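Local coordinates for uncharacterized protein YLR301W (Saccharomyces cerevisiae, PDB 3RBY) that is of unknown function and not essential, but interacts with the kinase HRR25, may interact with SEC72, and is found in cytoplasm and nucleus, at residues A54-N59 with F78-N83; E60-N65 with Q74-W79. One frame throughout, in Å; residues are numbered along the deposited sequence.

Contact 1. Residues A54-N59 with F78-N83; sequences AFAGTN and FWLDTN
A classic beta bulge marks the antiparallel edge where the end of strand 51-57 meets the two-residue strand 80-81: Trp79 and Leu80 both face Ala56. The evidence is the shared acceptor. Ala56 O takes Leu80 N at 3.0 Å, the straighter of its two bonds, and it also takes a weak, more bent one from Trp79 N. In return Ala56 N donates to Leu80 O, closing the hydrogen-bonded pair. Phe55 and Asp81 form the adjoining non-hydrogen-bonded pair, with both side chains on the same face of the sheet. There Phe55 CB lies 3.1 Å from Leu80 O, and the Phe55 ring meets that of Phe78. Their planes are inclined at 39° and their centroids are 4.5 Å apart, so the pair is oblique; Phe78 CE2 sits over one face of the Phe55 ring, displaced toward its rim. Phe55 reaches this position with CG between its backbone N and carbonyl carbon (chi1 65°). Trp53 and Tyr33 also touch both phenyl groups. On the other face Ala56 CB packs against Leu80 CB, while Phe194 of the second sheet touches Ala54, Leu80 and Thr82, joining this edge to strand 192-199. Trp79 CB approaches Gly57 CA, which lies at the indole edge. Beyond the bulge Asp81 occupies the N-cap of helix 82-86: its OD1 accepts a weak bond from Asn83 N and another bond from Trp53 NE1. Across the strands, the helix's first residue is tied down by a nearly straight bond, Thr82 N to Ala54 O, 3.2 Å at 172°.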
# COMPACT_ATOMS: atom_id res chain seq x y z
N ALA A 54 11.84 16.38 -4.83
CA ALA A 54 10.77 17.16 -4.21
C ALA A 54 10.25 18.21 -5.19
O ALA A 54 11.03 18.85 -5.90
CB ALA A 54 11.27 17.83 -2.94
N PHE A 55 8.93 18.37 -5.24
CA PHE A 55 8.33 19.33 -6.16
C PHE A 55 6.98 19.79 -5.65
O PHE A 55 6.40 19.17 -4.75
CB PHE A 55 8.22 18.76 -7.59
CG PHE A 55 7.29 17.57 -7.73
CD1 PHE A 55 7.80 16.28 -7.87
CD2 PHE A 55 5.91 17.74 -7.77
CE1 PHE A 55 6.96 15.17 -8.03
CE2 PHE A 55 5.05 16.63 -7.93
CZ PHE A 55 5.58 15.35 -8.06
N ALA A 56 6.50 20.89 -6.20
CA ALA A 56 5.24 21.48 -5.79
C ALA A 56 4.78 22.46 -6.86
O ALA A 56 5.58 22.92 -7.69
CB ALA A 56 5.38 22.17 -4.44
N GLY A 57 3.49 22.78 -6.87
CA GLY A 57 2.98 23.76 -7.79
C GLY A 57 1.58 24.12 -7.36
O GLY A 57 0.88 23.29 -6.76
N THR A 58 1.19 25.36 -7.63
CA THR A 58 -0.20 25.78 -7.44
C THR A 58 -1.03 25.19 -8.57
O THR A 58 -0.47 24.65 -9.54
CB THR A 58 -0.27 27.32 -7.36
OG1 THR A 58 0.52 27.87 -8.42
CG2 THR A 58 0.30 27.81 -6.00
N ASN A 59 -2.35 25.25 -8.46
CA ASN A 59 -3.17 24.49 -9.39
C ASN A 59 -2.91 24.76 -10.88
O ASN A 59 -2.99 23.83 -11.70
CB ASN A 59 -4.68 24.58 -9.06
CG ASN A 59 -5.20 26.03 -8.95
OD1 ASN A 59 -4.50 27.00 -9.27
ND2 ASN A 59 -6.45 26.16 -8.49
N PHE A 78 6.47 22.17 -13.18
CA PHE A 78 6.67 22.38 -11.75
C PHE A 78 7.04 23.81 -11.35
O PHE A 78 7.79 24.50 -12.05
CB PHE A 78 7.73 21.40 -11.23
CG PHE A 78 7.38 19.96 -11.50
CD1 PHE A 78 8.13 19.19 -12.37
CD2 PHE A 78 6.25 19.40 -10.91
CE1 PHE A 78 7.79 17.87 -12.62
CE2 PHE A 78 5.90 18.08 -11.16
CZ PHE A 78 6.67 17.31 -12.02
N TRP A 79 6.51 24.25 -10.23
CA TRP A 79 6.93 25.51 -9.63
C TRP A 79 8.23 25.26 -8.85
O TRP A 79 9.29 25.83 -9.16
CB TRP A 79 5.83 26.02 -8.69
CG TRP A 79 6.13 27.34 -8.07
CD1 TRP A 79 6.95 28.32 -8.56
CD2 TRP A 79 5.64 27.82 -6.81
NE1 TRP A 79 6.98 29.39 -7.69
CE2 TRP A 79 6.19 29.11 -6.61
CE3 TRP A 79 4.78 27.30 -5.84
CZ2 TRP A 79 5.90 29.88 -5.48
CZ3 TRP A 79 4.49 28.07 -4.72
CH2 TRP A 79 5.05 29.34 -4.55
N LEU A 80 8.14 24.40 -7.83
CA LEU A 80 9.33 23.86 -7.17
C LEU A 80 9.78 22.61 -7.90
O LEU A 80 8.98 21.70 -8.13
CB LEU A 80 8.97 23.48 -5.72
CG LEU A 80 10.03 23.28 -4.64
CD1 LEU A 80 9.69 22.05 -3.79
CD2 LEU A 80 11.43 23.16 -5.21
N ASP A 81 11.06 22.56 -8.27
CA ASP A 81 11.69 21.33 -8.76
C ASP A 81 13.15 21.31 -8.29
O ASP A 81 14.00 21.98 -8.88
CB ASP A 81 11.63 21.25 -10.28
CG ASP A 81 12.26 19.99 -10.83
OD1 ASP A 81 13.08 19.35 -10.12
OD2 ASP A 81 11.96 19.63 -12.00
N THR A 82 13.45 20.56 -7.23
CA THR A 82 14.79 20.63 -6.65
C THR A 82 15.88 20.34 -7.68
O THR A 82 17.01 20.81 -7.54
CB THR A 82 14.95 19.71 -5.42
OG1 THR A 82 14.62 18.36 -5.77
CG2 THR A 82 14.06 20.19 -4.27
N ASN A 83 15.55 19.57 -8.71
CA ASN A 83 16.49 19.38 -9.80
C ASN A 83 16.88 20.71 -10.42
O ASN A 83 18.06 21.06 -10.46
CB ASN A 83 15.91 18.46 -10.89
CG ASN A 83 15.74 17.02 -10.41
OD1 ASN A 83 16.39 16.57 -9.46
ND2 ASN A 83 14.84 16.29 -11.09

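Contact 2. Residues E60-N65 with Q74-W79; sequences ETVKAN and QDFNFW
Val62 and Phe76 face each other as a non-hydrogen-bonded pair in the antiparallel beta hairpin of strands 62-66 and 71-76, where the axes of segments 62-65 and 74-76 come within 4.5 Å. From Val62 CB, 3.8 Å from Phe76 CD2, the side chain forks. The CG2 branch, anti to the backbone N, is carried over the Phe76 ring: it stands 3.7 Å from the centroid and 19° off the ring normal, a CH-pi contact. The same methyl reaches Gln74 CB and OE1, so it touches two side chains of the partner strand, Gln74 as well as Phe76, on one face of the sheet. Tyr33 meets the Phe76 ring edge-to-face and also touches Val62. On the opposite face Lys63 pairs with Asp75, their backbones exchanging two hydrogen bonds. The Lys63 chain bends at its last torsion (chi4 88°), bringing NZ to 3.6 Å from Asp75 CB rather than onto the carboxylate; its salt bridge goes to Glu95. One water accepts from Lys63 NZ at 2.7 Å and lies 2.8 Å from Asp75 O. Just before strand 62-66 and just after strand 71-76, Asn77 N donates to Thr61 O at 2.9 Å, with an N-H...O angle of 174°.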
# COMPACT_ATOMS: atom_id res chain seq x y z
N GLU A 60 -2.58 26.00 -11.24
CA GLU A 60 -2.43 26.31 -12.67
C GLU A 60 -1.18 25.69 -13.29
O GLU A 60 -1.01 25.73 -14.51
CB GLU A 60 -2.43 27.82 -12.93
CG GLU A 60 -1.09 28.51 -12.69
CD GLU A 60 -0.78 28.69 -11.21
OE1 GLU A 60 -1.70 28.48 -10.37
OE2 GLU A 60 0.37 29.04 -10.90
N THR A 61 -0.30 25.10 -12.48
CA THR A 61 0.94 24.52 -13.03
C THR A 61 0.78 23.07 -13.50
O THR A 61 1.76 22.44 -13.93
CB THR A 61 2.12 24.61 -12.04
OG1 THR A 61 1.83 23.80 -10.88
CG2 THR A 61 2.35 26.05 -11.63
N VAL A 62 -0.43 22.55 -13.41
CA VAL A 62 -0.68 21.20 -13.91
C VAL A 62 -2.03 21.17 -14.63
O VAL A 62 -3.02 21.69 -14.11
CB VAL A 62 -0.61 20.13 -12.78
CG1 VAL A 62 -1.53 20.49 -11.60
CG2 VAL A 62 -0.95 18.75 -13.32
N LYS A 63 -2.05 20.60 -15.82
CA LYS A 63 -3.30 20.47 -16.56
C LYS A 63 -3.79 19.06 -16.38
O LYS A 63 -3.24 18.12 -16.95
CB LYS A 63 -3.13 20.79 -18.05
CG LYS A 63 -2.22 21.96 -18.37
CD LYS A 63 -1.71 21.86 -19.83
CE LYS A 63 -0.39 22.61 -20.07
NZ LYS A 63 0.81 21.76 -19.79
N ALA A 64 -4.85 18.93 -15.57
CA ALA A 64 -5.52 17.66 -15.35
C ALA A 64 -6.65 17.46 -16.33
O ALA A 64 -7.49 18.36 -16.45
CB ALA A 64 -5.99 17.62 -13.89
N ASN A 65 -6.73 16.29 -16.87
CA ASN A 65 -7.83 16.01 -17.75
C ASN A 65 -8.30 14.56 -17.67
O ASN A 65 -7.51 13.63 -17.83
CB ASN A 65 -7.49 16.41 -19.18
CG ASN A 65 -8.68 16.94 -19.92
OD1 ASN A 65 -9.30 16.23 -20.70
ND2 ASN A 65 -9.03 18.20 -19.64
N GLN A 74 -2.06 14.24 -16.64
CA GLN A 74 -1.62 15.38 -15.87
C GLN A 74 -0.32 15.87 -16.48
O GLN A 74 0.66 15.12 -16.59
CB GLN A 74 -1.45 15.00 -14.39
CG GLN A 74 -2.74 14.51 -13.75
CD GLN A 74 -2.67 14.55 -12.22
OE1 GLN A 74 -2.37 15.58 -11.64
NE2 GLN A 74 -2.91 13.40 -11.58
N ASP A 75 -0.34 17.13 -16.88
CA ASP A 75 0.79 17.73 -17.56
C ASP A 75 1.41 18.75 -16.64
O ASP A 75 0.80 19.77 -16.31
CB ASP A 75 0.31 18.30 -18.88
CG ASP A 75 -0.35 17.23 -19.73
OD1 ASP A 75 -1.47 17.46 -20.22
OD2 ASP A 75 0.25 16.14 -19.87
N PHE A 76 2.60 18.42 -16.16
CA PHE A 76 3.24 19.22 -15.12
C PHE A 76 4.26 20.19 -15.65
O PHE A 76 5.13 19.83 -16.45
CB PHE A 76 3.93 18.32 -14.09
CG PHE A 76 2.98 17.52 -13.24
CD1 PHE A 76 2.62 16.24 -13.60
CD2 PHE A 76 2.45 18.06 -12.06
CE1 PHE A 76 1.74 15.50 -12.82
CE2 PHE A 76 1.57 17.32 -11.28
CZ PHE A 76 1.22 16.04 -11.65
N ASN A 77 4.17 21.42 -15.18
CA ASN A 77 5.27 22.37 -15.26
C ASN A 77 5.57 22.87 -13.86
O ASN A 77 4.99 23.86 -13.40
CB ASN A 77 4.94 23.53 -16.22
CG ASN A 77 4.94 23.09 -17.67
OD1 ASN A 77 3.89 22.80 -18.23
ND2 ASN A 77 6.13 23.01 -18.27
N PHE A 78 6.47 22.17 -13.18
CA PHE A 78 6.67 22.38 -11.75
C PHE A 78 7.04 23.81 -11.35
O PHE A 78 7.79 24.50 -12.05
CB PHE A 78 7.73 21.40 -11.23
CG PHE A 78 7.38 19.96 -11.50
CD1 PHE A 78 8.13 19.19 -12.37
CD2 PHE A 78 6.25 19.40 -10.91
CE1 PHE A 78 7.79 17.87 -12.62
CE2 PHE A 78 5.90 18.08 -11.16
CZ PHE A 78 6.67 17.31 -12.02
N TRP A 79 6.51 24.25 -10.23
CA TRP A 79 6.93 25.51 -9.63
C TRP A 79 8.23 25.26 -8.85
O TRP A 79 9.29 25.83 -9.16
CB TRP A 79 5.83 26.02 -8.69
CG TRP A 79 6.13 27.34 -8.07
CD1 TRP A 79 6.95 28.32 -8.56
CD2 TRP A 79 5.64 27.82 -6.81
NE1 TRP A 79 6.98 29.39 -7.69
CE2 TRP A 79 6.19 29.11 -6.61
CE3 TRP A 79 4.78 27.30 -5.84
CZ2 TRP A 79 5.90 29.88 -5.48
CZ3 TRP A 79 4.49 28.07 -4.72
CH2 TRP A 79 5.05 29.34 -4.55
O HOH W 1 -3.72 16.77 -18.92
O HOH W 2 1.18 22.43 -17.22

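In the fold
Contact 1 is buried, its centre about 8 Å from the centre of the chain, whereas contact 2 lies at the surface, about 13 Å from that point; their own centres are about 10 Å apart. Within this chain, strands 62-66 and 80-81 are the two outermost of one ten-strand antiparallel sheet, so the contacts sit at opposite ends of its strand order, yet close in space, consistent with a sheet that curls into a barrel; the chain joins them through Phe78 and Trp79. The areas buried are similar, 437 and 446 Å². Both pack apolar groups on an aromatic ring; the surface contact differs in carrying lysine, aspartate and water on its other face, the buried one in its bulged register.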